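Local coordinates for protein peptide ABC transporter permease (Staphylococcus hominis, PDB 6EXS) that probably carries peptides across the cell membrane as a POT-family transporter, including thioalcohol-conjugated dipeptides that are precursors of human axillary malodour, at residues A95-S106 with F182-L193; P264-L272 with V285-I293. All blocks are in the same frame, centred on the assembly; numbering follows the deposited sequence.

Interaction 1 and interaction 2 both pair nearly antiparallel helix segments. They lie on opposite sides of the chain's centre, with centres 37 Å apart and nearest atoms about 20 Å apart. No residue of either contact is among those lining the pocket of the bound thioalcohol-conjugated peptide. In interaction 1 the side chain of I98 is about 14 Å from this peptide ligand (C3H). M189 of the same contact packs on E28 and S31 of helix 16-44, which also supplies Y33 to the peptide pocket. Interaction 2 relates to the pocket along the chain: helix 279-302 carries residues 285-293 and ends at the pocket residue Q302.

Interaction 1 of 2, residues A95-S106 with F182-L193; sequences AVLIIIGHICLS and FLLAAIGMALGL
F182 meets L105 across the contact. CD1 of L105 lies over one face of the phenyl ring, 3.8 Å from its centroid, a CH-pi contact. Y42 of helix 16-44 packs edge-to-face with the same ring. The carbonyl O of F182 takes a bond from a water, which is also 2.7 Å from ND1 of H102, at the ring edge and in plane. The water links the two segments, which have no direct hydrogen bond across them; H179, just before residues 182-193, bonds to the carbonyl O of L105. At L183, OG of S106 sits 3.2 Å from CA. That hydroxyl donates back to the carbonyl O of H102. A186 is small, and its CA is 3.7 Å from CB of H102. M189 fills a hole formed by A95, I98, I99 and H102. Its CG lies against CG1 of I99. A bend at chi2 (52°) sends CE on toward A95, 3.4 Å from its carbonyl O. L193 spreads its branches: CD1 faces CB of A95 and CD2 meets CD1 of I99. M189 is thus a single knob between two nearly antiparallel helices, consistent with the N-terminal six-helix bundle of the major facilitator fold.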
loop_
_atom_site.group_PDB
_atom_site.type_symbol
_atom_site.label_atom_id
_atom_site.label_comp_id
_atom_site.label_asym_id
_atom_site.label_seq_id
_atom_site.Cartn_x
_atom_site.Cartn_y
_atom_site.Cartn_z
ATOM N N ALA A 95 4.762 -13.239 8.861
ATOM C CA ALA A 95 4.585 -12.630 10.186
ATOM C C ALA A 95 5.866 -12.641 11.032
ATOM O O ALA A 95 6.175 -11.633 11.656
ATOM C CB ALA A 95 3.453 -13.320 10.933
ATOM N N VAL A 96 6.614 -13.774 11.035
ATOM C CA VAL A 96 7.866 -13.955 11.783
ATOM C C VAL A 96 8.921 -13.009 11.198
ATOM O O VAL A 96 9.545 -12.247 11.937
ATOM C CB VAL A 96 8.323 -15.450 11.801
ATOM C CG1 VAL A 96 9.734 -15.602 12.387
ATOM C CG2 VAL A 96 7.333 -16.316 12.573
ATOM N N LEU A 97 9.067 -13.023 9.861
ATOM C CA LEU A 97 9.980 -12.156 9.128
ATOM C C LEU A 97 9.692 -10.664 9.381
ATOM O O LEU A 97 10.636 -9.907 9.616
ATOM C CB LEU A 97 9.960 -12.505 7.637
ATOM C CG LEU A 97 10.624 -13.837 7.274
ATOM C CD1 LEU A 97 10.372 -14.187 5.835
ATOM C CD2 LEU A 97 12.135 -13.800 7.510
ATOM N N ILE A 98 8.388 -10.261 9.408
ATOM C CA ILE A 98 7.945 -8.888 9.693
ATOM C C ILE A 98 8.390 -8.467 11.120
ATOM O O ILE A 98 8.925 -7.364 11.274
ATOM C CB ILE A 98 6.418 -8.703 9.426
ATOM C CG1 ILE A 98 6.125 -8.662 7.918
ATOM C CG2 ILE A 98 5.847 -7.453 10.135
ATOM C CD1 ILE A 98 4.687 -8.993 7.542
ATOM N N ILE A 99 8.210 -9.358 12.143
ATOM C CA ILE A 99 8.641 -9.098 13.537
ATOM C C ILE A 99 10.168 -8.856 13.611
ATOM O O ILE A 99 10.608 -8.007 14.389
ATOM C CB ILE A 99 8.194 -10.214 14.518
ATOM C CG1 ILE A 99 6.681 -10.305 14.546
ATOM C CG2 ILE A 99 8.705 -9.956 15.945
ATOM C CD1 ILE A 99 6.106 -11.596 15.042
ATOM N N ILE A 100 10.964 -9.617 12.811
ATOM C CA ILE A 100 12.422 -9.501 12.774
ATOM C C ILE A 100 12.808 -8.108 12.274
ATOM O O ILE A 100 13.652 -7.459 12.890
ATOM C CB ILE A 100 13.097 -10.678 12.007
ATOM C CG1 ILE A 100 12.760 -12.035 12.681
ATOM C CG2 ILE A 100 14.626 -10.480 11.890
ATOM C CD1 ILE A 100 13.164 -13.338 11.877
ATOM N N GLY A 101 12.121 -7.643 11.224
ATOM C CA GLY A 101 12.287 -6.309 10.655
ATOM C C GLY A 101 11.992 -5.205 11.652
ATOM O O GLY A 101 12.658 -4.175 11.653
ATOM N N HIS A 102 11.010 -5.408 12.522
ATOM C CA HIS A 102 10.675 -4.431 13.549
ATOM C C HIS A 102 11.738 -4.429 14.658
ATOM O O HIS A 102 12.049 -3.360 15.193
ATOM C CB HIS A 102 9.260 -4.663 14.107
ATOM C CG HIS A 102 8.149 -4.259 13.176
ATOM N ND1 HIS A 102 7.808 -2.931 12.990
ATOM C CD2 HIS A 102 7.295 -5.027 12.460
ATOM C CE1 HIS A 102 6.787 -2.934 12.149
ATOM N NE2 HIS A 102 6.444 -4.171 11.800
ATOM N N ILE A 103 12.321 -5.613 14.973
ATOM C CA ILE A 103 13.380 -5.735 15.979
ATOM C C ILE A 103 14.651 -5.013 15.473
ATOM O O ILE A 103 15.268 -4.284 16.249
ATOM C CB ILE A 103 13.604 -7.209 16.453
ATOM C CG1 ILE A 103 12.362 -7.720 17.234
ATOM C CG2 ILE A 103 14.861 -7.348 17.328
ATOM C CD1 ILE A 103 12.195 -9.249 17.294
ATOM N N CYS A 104 14.978 -5.139 14.158
ATOM C CA CYS A 104 16.125 -4.467 13.516
ATOM C C CYS A 104 16.153 -2.969 13.865
ATOM O O CYS A 104 17.210 -2.448 14.234
ATOM C CB CYS A 104 16.115 -4.672 12.001
ATOM S SG CYS A 104 16.469 -6.363 11.465
ATOM N N LEU A 105 14.975 -2.293 13.753
ATOM C CA LEU A 105 14.792 -0.867 14.041
ATOM C C LEU A 105 14.914 -0.503 15.515
ATOM O O LEU A 105 15.254 0.637 15.817
ATOM C CB LEU A 105 13.459 -0.357 13.478
ATOM C CG LEU A 105 13.417 -0.046 11.990
ATOM C CD1 LEU A 105 12.071 0.427 11.602
ATOM C CD2 LEU A 105 14.469 1.003 11.584
ATOM N N SER A 106 14.626 -1.457 16.427
ATOM C CA SER A 106 14.718 -1.270 17.883
ATOM C C SER A 106 16.157 -1.261 18.387
ATOM O O SER A 106 16.441 -0.587 19.377
ATOM C CB SER A 106 13.947 -2.358 18.617
ATOM O OG SER A 106 12.608 -2.369 18.158
ATOM N N PHE A 182 9.688 2.018 17.821
ATOM C CA PHE A 182 9.846 0.874 16.921
ATOM C C PHE A 182 9.757 -0.435 17.700
ATOM O O PHE A 182 9.375 -1.448 17.126
ATOM C CB PHE A 182 11.177 0.949 16.140
ATOM C CG PHE A 182 11.324 2.078 15.140
ATOM C CD1 PHE A 182 10.346 2.311 14.176
ATOM C CD2 PHE A 182 12.457 2.883 15.137
ATOM C CE1 PHE A 182 10.482 3.352 13.248
ATOM C CE2 PHE A 182 12.589 3.930 14.214
ATOM C CZ PHE A 182 11.609 4.142 13.263
ATOM N N LEU A 183 10.107 -0.414 19.007
ATOM C CA LEU A 183 9.992 -1.572 19.895
ATOM C C LEU A 183 8.512 -1.813 20.213
ATOM O O LEU A 183 8.087 -2.966 20.236
ATOM C CB LEU A 183 10.833 -1.390 21.170
ATOM C CG LEU A 183 10.823 -2.532 22.211
ATOM C CD1 LEU A 183 11.425 -3.836 21.650
ATOM C CD2 LEU A 183 11.547 -2.107 23.482
ATOM N N LEU A 184 7.725 -0.724 20.400
ATOM C CA LEU A 184 6.286 -0.785 20.654
ATOM C C LEU A 184 5.552 -1.404 19.452
ATOM O O LEU A 184 4.666 -2.237 19.653
ATOM C CB LEU A 184 5.724 0.604 21.015
ATOM C CG LEU A 184 4.273 0.691 21.539
ATOM C CD1 LEU A 184 4.031 -0.250 22.727
ATOM C CD2 LEU A 184 3.949 2.100 21.989
ATOM N N ALA A 185 5.965 -1.044 18.208
ATOM C CA ALA A 185 5.430 -1.618 16.970
ATOM C C ALA A 185 5.811 -3.109 16.936
ATOM O O ALA A 185 4.950 -3.938 16.634
ATOM C CB ALA A 185 5.985 -0.891 15.752
ATOM N N ALA A 186 7.063 -3.456 17.345
ATOM C CA ALA A 186 7.528 -4.846 17.419
ATOM C C ALA A 186 6.657 -5.688 18.363
ATOM O O ALA A 186 6.199 -6.743 17.949
ATOM C CB ALA A 186 8.985 -4.904 17.851
ATOM N N ILE A 187 6.388 -5.200 19.594
ATOM C CA ILE A 187 5.568 -5.885 20.604
ATOM C C ILE A 187 4.120 -6.037 20.099
ATOM O O ILE A 187 3.537 -7.111 20.248
ATOM C CB ILE A 187 5.692 -5.226 22.024
ATOM C CG1 ILE A 187 7.133 -5.385 22.580
ATOM C CG2 ILE A 187 4.663 -5.793 23.023
ATOM C CD1 ILE A 187 7.559 -4.367 23.673
ATOM N N GLY A 188 3.594 -4.993 19.450
ATOM C CA GLY A 188 2.253 -4.995 18.872
ATOM C C GLY A 188 2.108 -6.103 17.853
ATOM O O GLY A 188 1.124 -6.847 17.867
ATOM N N MET A 189 3.131 -6.253 17.005
ATOM C CA MET A 189 3.204 -7.287 15.980
ATOM C C MET A 189 3.330 -8.678 16.625
ATOM O O MET A 189 2.745 -9.627 16.113
ATOM C CB MET A 189 4.352 -6.971 15.005
ATOM C CG MET A 189 4.473 -7.918 13.835
ATOM S SD MET A 189 2.986 -8.192 12.868
ATOM C CE MET A 189 3.409 -9.642 12.057
ATOM N N ALA A 190 4.038 -8.792 17.771
ATOM C CA ALA A 190 4.162 -10.072 18.494
ATOM C C ALA A 190 2.780 -10.533 19.020
ATOM O O ALA A 190 2.493 -11.727 18.971
ATOM C CB ALA A 190 5.156 -9.950 19.644
ATOM N N LEU A 191 1.912 -9.579 19.460
ATOM C CA LEU A 191 0.553 -9.854 19.949
ATOM C C LEU A 191 -0.298 -10.477 18.858
ATOM O O LEU A 191 -1.036 -11.422 19.134
ATOM C CB LEU A 191 -0.132 -8.593 20.505
ATOM C CG LEU A 191 0.407 -8.013 21.814
ATOM C CD1 LEU A 191 -0.524 -6.921 22.338
ATOM C CD2 LEU A 191 0.597 -9.102 22.889
ATOM N N GLY A 192 -0.162 -9.953 17.633
ATOM C CA GLY A 192 -0.823 -10.459 16.443
ATOM C C GLY A 192 -0.401 -11.890 16.176
ATOM O O GLY A 192 -1.260 -12.758 15.988
ATOM N N LEU A 193 0.934 -12.153 16.218
ATOM C CA LEU A 193 1.519 -13.491 16.020
ATOM C C LEU A 193 1.046 -14.498 17.094
ATOM O O LEU A 193 0.649 -15.610 16.744
ATOM C CB LEU A 193 3.063 -13.437 15.958
ATOM C CG LEU A 193 3.778 -14.765 15.644
ATOM C CD1 LEU A 193 3.683 -15.123 14.176
ATOM C CD2 LEU A 193 5.225 -14.743 16.072
HETATM O O HOH W 1 9.208 -0.840 14.082
#

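Interaction 2 of 2, residues P264-L272 with V285-I293; sequences PIIYFTTML and VKAFIPLFI
F268 is the knob of this contact. Its ring enters a hole formed by V285, F288, I289 and F292. CG of F268 stands anti to the carbonyl carbon (chi1 -79°), which carries the ring across to the other helix. CG1 of I289 lies over one ring face, 3.9 Å from the centroid, in a CH-pi contact nearer the ring's border than its centre. Two other phenylalanines meet the ring edge in its plane. CD2 of F288 comes to 3.6 Å from CZ of F268, so these two rings meet rim to rim. F292 is turned differently. The edge of F268 points at its face in an offset edge-to-face pair, with the planes at 88° and the centroids 5.7 Å apart. In F292, CG is anti to the backbone N (chi1 -174°). This also brings the far end of its ring to P264, where CZ is 3.6 Å from the proline CB.

Bacterial POT transporters carry a two-helix hairpin between their six-helix bundles. Helix 249-273 is probably its second helix and helix 279-302 the first of the second bundle, so the contact would join hairpin to bundle. Helix 430-451 borders it, touching P264, F288 and F292.

Toward L272, V285 fills the contact. Its CG1 lies 3.9 Å from CD1 of F268 and equally near CD2 of L272, with CB of M271 a little farther off. The carbonyl O of V285 approaches the F268 ring obliquely, 3.6 Å from CE1. L272 and V285 run past one another head to tail, and CD2 of L272 also lies near CB of K286. Beyond CB the lysine turns off from this contact, and its NZ bonds to OG of S283.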
loop_
_atom_site.group_PDB
_atom_site.type_symbol
_atom_site.label_atom_id
_atom_site.label_comp_id
_atom_site.label_asym_id
_atom_site.label_seq_id
_atom_site.Cartn_x
_atom_site.Cartn_y
_atom_site.Cartn_z
ATOM N N PRO A 264 3.844 -3.684 -15.361
ATOM C CA PRO A 264 2.527 -3.475 -16.005
ATOM C C PRO A 264 2.527 -3.829 -17.501
ATOM O O PRO A 264 1.573 -4.454 -17.968
ATOM C CB PRO A 264 2.241 -1.987 -15.782
ATOM C CG PRO A 264 3.164 -1.555 -14.715
ATOM C CD PRO A 264 4.360 -2.426 -14.778
ATOM N N ILE A 265 3.606 -3.467 -18.238
ATOM C CA ILE A 265 3.751 -3.779 -19.667
ATOM C C ILE A 265 3.728 -5.308 -19.862
ATOM O O ILE A 265 2.903 -5.794 -20.638
ATOM C CB ILE A 265 4.992 -3.091 -20.330
ATOM C CG1 ILE A 265 4.873 -1.542 -20.276
ATOM C CG2 ILE A 265 5.204 -3.594 -21.787
ATOM C CD1 ILE A 265 6.176 -0.754 -20.497
ATOM N N ILE A 266 4.577 -6.053 -19.103
ATOM C CA ILE A 266 4.672 -7.519 -19.136
ATOM C C ILE A 266 3.296 -8.164 -18.894
ATOM O O ILE A 266 2.931 -9.101 -19.606
ATOM C CB ILE A 266 5.771 -8.041 -18.155
ATOM C CG1 ILE A 266 7.189 -7.662 -18.656
ATOM C CG2 ILE A 266 5.669 -9.564 -17.916
ATOM C CD1 ILE A 266 8.310 -7.722 -17.583
ATOM N N TYR A 267 2.526 -7.634 -17.925
ATOM C CA TYR A 267 1.205 -8.148 -17.576
ATOM C C TYR A 267 0.169 -7.904 -18.658
ATOM O O TYR A 267 -0.489 -8.863 -19.064
ATOM C CB TYR A 267 0.734 -7.634 -16.202
ATOM C CG TYR A 267 1.306 -8.450 -15.061
ATOM C CD1 TYR A 267 0.684 -9.624 -14.638
ATOM C CD2 TYR A 267 2.504 -8.091 -14.450
ATOM C CE1 TYR A 267 1.230 -10.404 -13.621
ATOM C CE2 TYR A 267 3.067 -8.871 -13.444
ATOM C CZ TYR A 267 2.420 -10.022 -13.026
ATOM O OH TYR A 267 2.956 -10.790 -12.028
ATOM N N PHE A 268 0.034 -6.655 -19.147
ATOM C CA PHE A 268 -0.935 -6.351 -20.202
ATOM C C PHE A 268 -0.598 -7.074 -21.515
ATOM O O PHE A 268 -1.512 -7.582 -22.166
ATOM C CB PHE A 268 -1.134 -4.833 -20.399
ATOM C CG PHE A 268 -2.038 -4.163 -19.381
ATOM C CD1 PHE A 268 -3.417 -4.351 -19.416
ATOM C CD2 PHE A 268 -1.513 -3.322 -18.405
ATOM C CE1 PHE A 268 -4.249 -3.735 -18.473
ATOM C CE2 PHE A 268 -2.345 -2.705 -17.465
ATOM C CZ PHE A 268 -3.707 -2.916 -17.507
ATOM N N THR A 269 0.708 -7.174 -21.860
ATOM C CA THR A 269 1.206 -7.860 -23.060
ATOM C C THR A 269 0.868 -9.354 -23.022
ATOM O O THR A 269 0.298 -9.849 -23.992
ATOM C CB THR A 269 2.700 -7.569 -23.293
ATOM O OG1 THR A 269 2.892 -6.153 -23.378
ATOM C CG2 THR A 269 3.245 -8.233 -24.546
ATOM N N THR A 270 1.181 -10.056 -21.902
ATOM C CA THR A 270 0.894 -11.493 -21.697
ATOM C C THR A 270 -0.601 -11.814 -21.863
ATOM O O THR A 270 -0.941 -12.830 -22.470
ATOM C CB THR A 270 1.424 -11.957 -20.324
ATOM O OG1 THR A 270 2.835 -11.738 -20.271
ATOM C CG2 THR A 270 1.129 -13.421 -20.035
ATOM N N MET A 271 -1.478 -10.944 -21.329
ATOM C CA MET A 271 -2.926 -11.112 -21.396
ATOM C C MET A 271 -3.495 -10.856 -22.789
ATOM O O MET A 271 -4.337 -11.634 -23.244
ATOM C CB MET A 271 -3.630 -10.270 -20.327
ATOM C CG MET A 271 -3.501 -10.865 -18.949
ATOM S SD MET A 271 -4.607 -10.118 -17.743
ATOM C CE MET A 271 -3.622 -8.721 -17.230
ATOM N N LEU A 272 -3.013 -9.805 -23.481
ATOM C CA LEU A 272 -3.464 -9.474 -24.838
ATOM C C LEU A 272 -2.929 -10.456 -25.896
ATOM O O LEU A 272 -3.463 -10.498 -27.009
ATOM C CB LEU A 272 -3.095 -8.019 -25.220
ATOM C CG LEU A 272 -3.787 -6.854 -24.480
ATOM C CD1 LEU A 272 -3.048 -5.553 -24.726
ATOM C CD2 LEU A 272 -5.250 -6.699 -24.892
ATOM N N VAL A 285 -9.594 -6.278 -21.238
ATOM C CA VAL A 285 -8.187 -6.070 -20.849
ATOM C C VAL A 285 -7.724 -4.694 -21.357
ATOM O O VAL A 285 -7.187 -3.914 -20.571
ATOM C CB VAL A 285 -7.256 -7.226 -21.323
ATOM C CG1 VAL A 285 -5.780 -6.905 -21.073
ATOM C CG2 VAL A 285 -7.637 -8.546 -20.658
ATOM N N LYS A 286 -7.959 -4.389 -22.657
ATOM C CA LYS A 286 -7.600 -3.088 -23.231
ATOM C C LYS A 286 -8.434 -1.953 -22.614
ATOM O O LYS A 286 -7.943 -0.828 -22.498
ATOM C CB LYS A 286 -7.627 -3.083 -24.776
ATOM C CG LYS A 286 -8.941 -3.495 -25.422
ATOM C CD LYS A 286 -8.908 -3.254 -26.921
ATOM C CE LYS A 286 -10.192 -3.648 -27.610
ATOM N NZ LYS A 286 -10.176 -5.070 -28.037
ATOM N N ALA A 287 -9.665 -2.272 -22.158
ATOM C CA ALA A 287 -10.562 -1.337 -21.477
ATOM C C ALA A 287 -10.016 -0.961 -20.091
ATOM O O ALA A 287 -10.374 0.098 -19.575
ATOM C CB ALA A 287 -11.946 -1.945 -21.337
ATOM N N PHE A 288 -9.156 -1.828 -19.496
ATOM C CA PHE A 288 -8.542 -1.602 -18.189
ATOM C C PHE A 288 -7.321 -0.670 -18.251
ATOM O O PHE A 288 -7.040 0.008 -17.262
ATOM C CB PHE A 288 -8.206 -2.926 -17.462
ATOM C CG PHE A 288 -7.948 -2.735 -15.977
ATOM C CD1 PHE A 288 -9.000 -2.700 -15.069
ATOM C CD2 PHE A 288 -6.655 -2.542 -15.495
ATOM C CE1 PHE A 288 -8.763 -2.483 -13.705
ATOM C CE2 PHE A 288 -6.420 -2.322 -14.133
ATOM C CZ PHE A 288 -7.475 -2.299 -13.246
ATOM N N ILE A 289 -6.604 -0.633 -19.399
ATOM C CA ILE A 289 -5.426 0.222 -19.629
ATOM C C ILE A 289 -5.698 1.697 -19.192
ATOM O O ILE A 289 -4.907 2.183 -18.382
ATOM C CB ILE A 289 -4.863 0.090 -21.081
ATOM C CG1 ILE A 289 -4.228 -1.298 -21.293
ATOM C CG2 ILE A 289 -3.860 1.204 -21.408
ATOM C CD1 ILE A 289 -4.114 -1.771 -22.759
ATOM N N PRO A 290 -6.795 2.404 -19.623
ATOM C CA PRO A 290 -7.017 3.783 -19.134
ATOM C C PRO A 290 -7.260 3.842 -17.628
ATOM O O PRO A 290 -6.786 4.781 -16.983
ATOM C CB PRO A 290 -8.246 4.254 -19.917
ATOM C CG PRO A 290 -8.349 3.333 -21.073
ATOM C CD PRO A 290 -7.853 2.022 -20.582
ATOM N N LEU A 291 -7.965 2.818 -17.065
ATOM C CA LEU A 291 -8.229 2.685 -15.623
ATOM C C LEU A 291 -6.901 2.487 -14.849
ATOM O O LEU A 291 -6.801 2.927 -13.699
ATOM C CB LEU A 291 -9.202 1.521 -15.329
ATOM C CG LEU A 291 -10.646 1.663 -15.827
ATOM C CD1 LEU A 291 -11.332 0.318 -15.885
ATOM C CD2 LEU A 291 -11.454 2.576 -14.937
ATOM N N PHE A 292 -5.883 1.843 -15.491
ATOM C CA PHE A 292 -4.553 1.635 -14.911
ATOM C C PHE A 292 -3.821 2.989 -14.761
ATOM O O PHE A 292 -3.243 3.246 -13.702
ATOM C CB PHE A 292 -3.701 0.625 -15.724
ATOM C CG PHE A 292 -2.387 0.300 -15.043
ATOM C CD1 PHE A 292 -1.266 1.106 -15.233
ATOM C CD2 PHE A 292 -2.287 -0.776 -14.166
ATOM C CE1 PHE A 292 -0.078 0.852 -14.542
ATOM C CE2 PHE A 292 -1.096 -1.029 -13.478
ATOM C CZ PHE A 292 -0.004 -0.210 -13.665
ATOM N N ILE A 293 -3.854 3.834 -15.821
ATOM C CA ILE A 293 -3.269 5.181 -15.851
ATOM C C ILE A 293 -3.968 6.043 -14.777
ATOM O O ILE A 293 -3.278 6.608 -13.928
ATOM C CB ILE A 293 -3.318 5.836 -17.273
ATOM C CG1 ILE A 293 -2.857 4.870 -18.407
ATOM C CG2 ILE A 293 -2.550 7.167 -17.326
ATOM C CD1 ILE A 293 -1.375 4.304 -18.354
#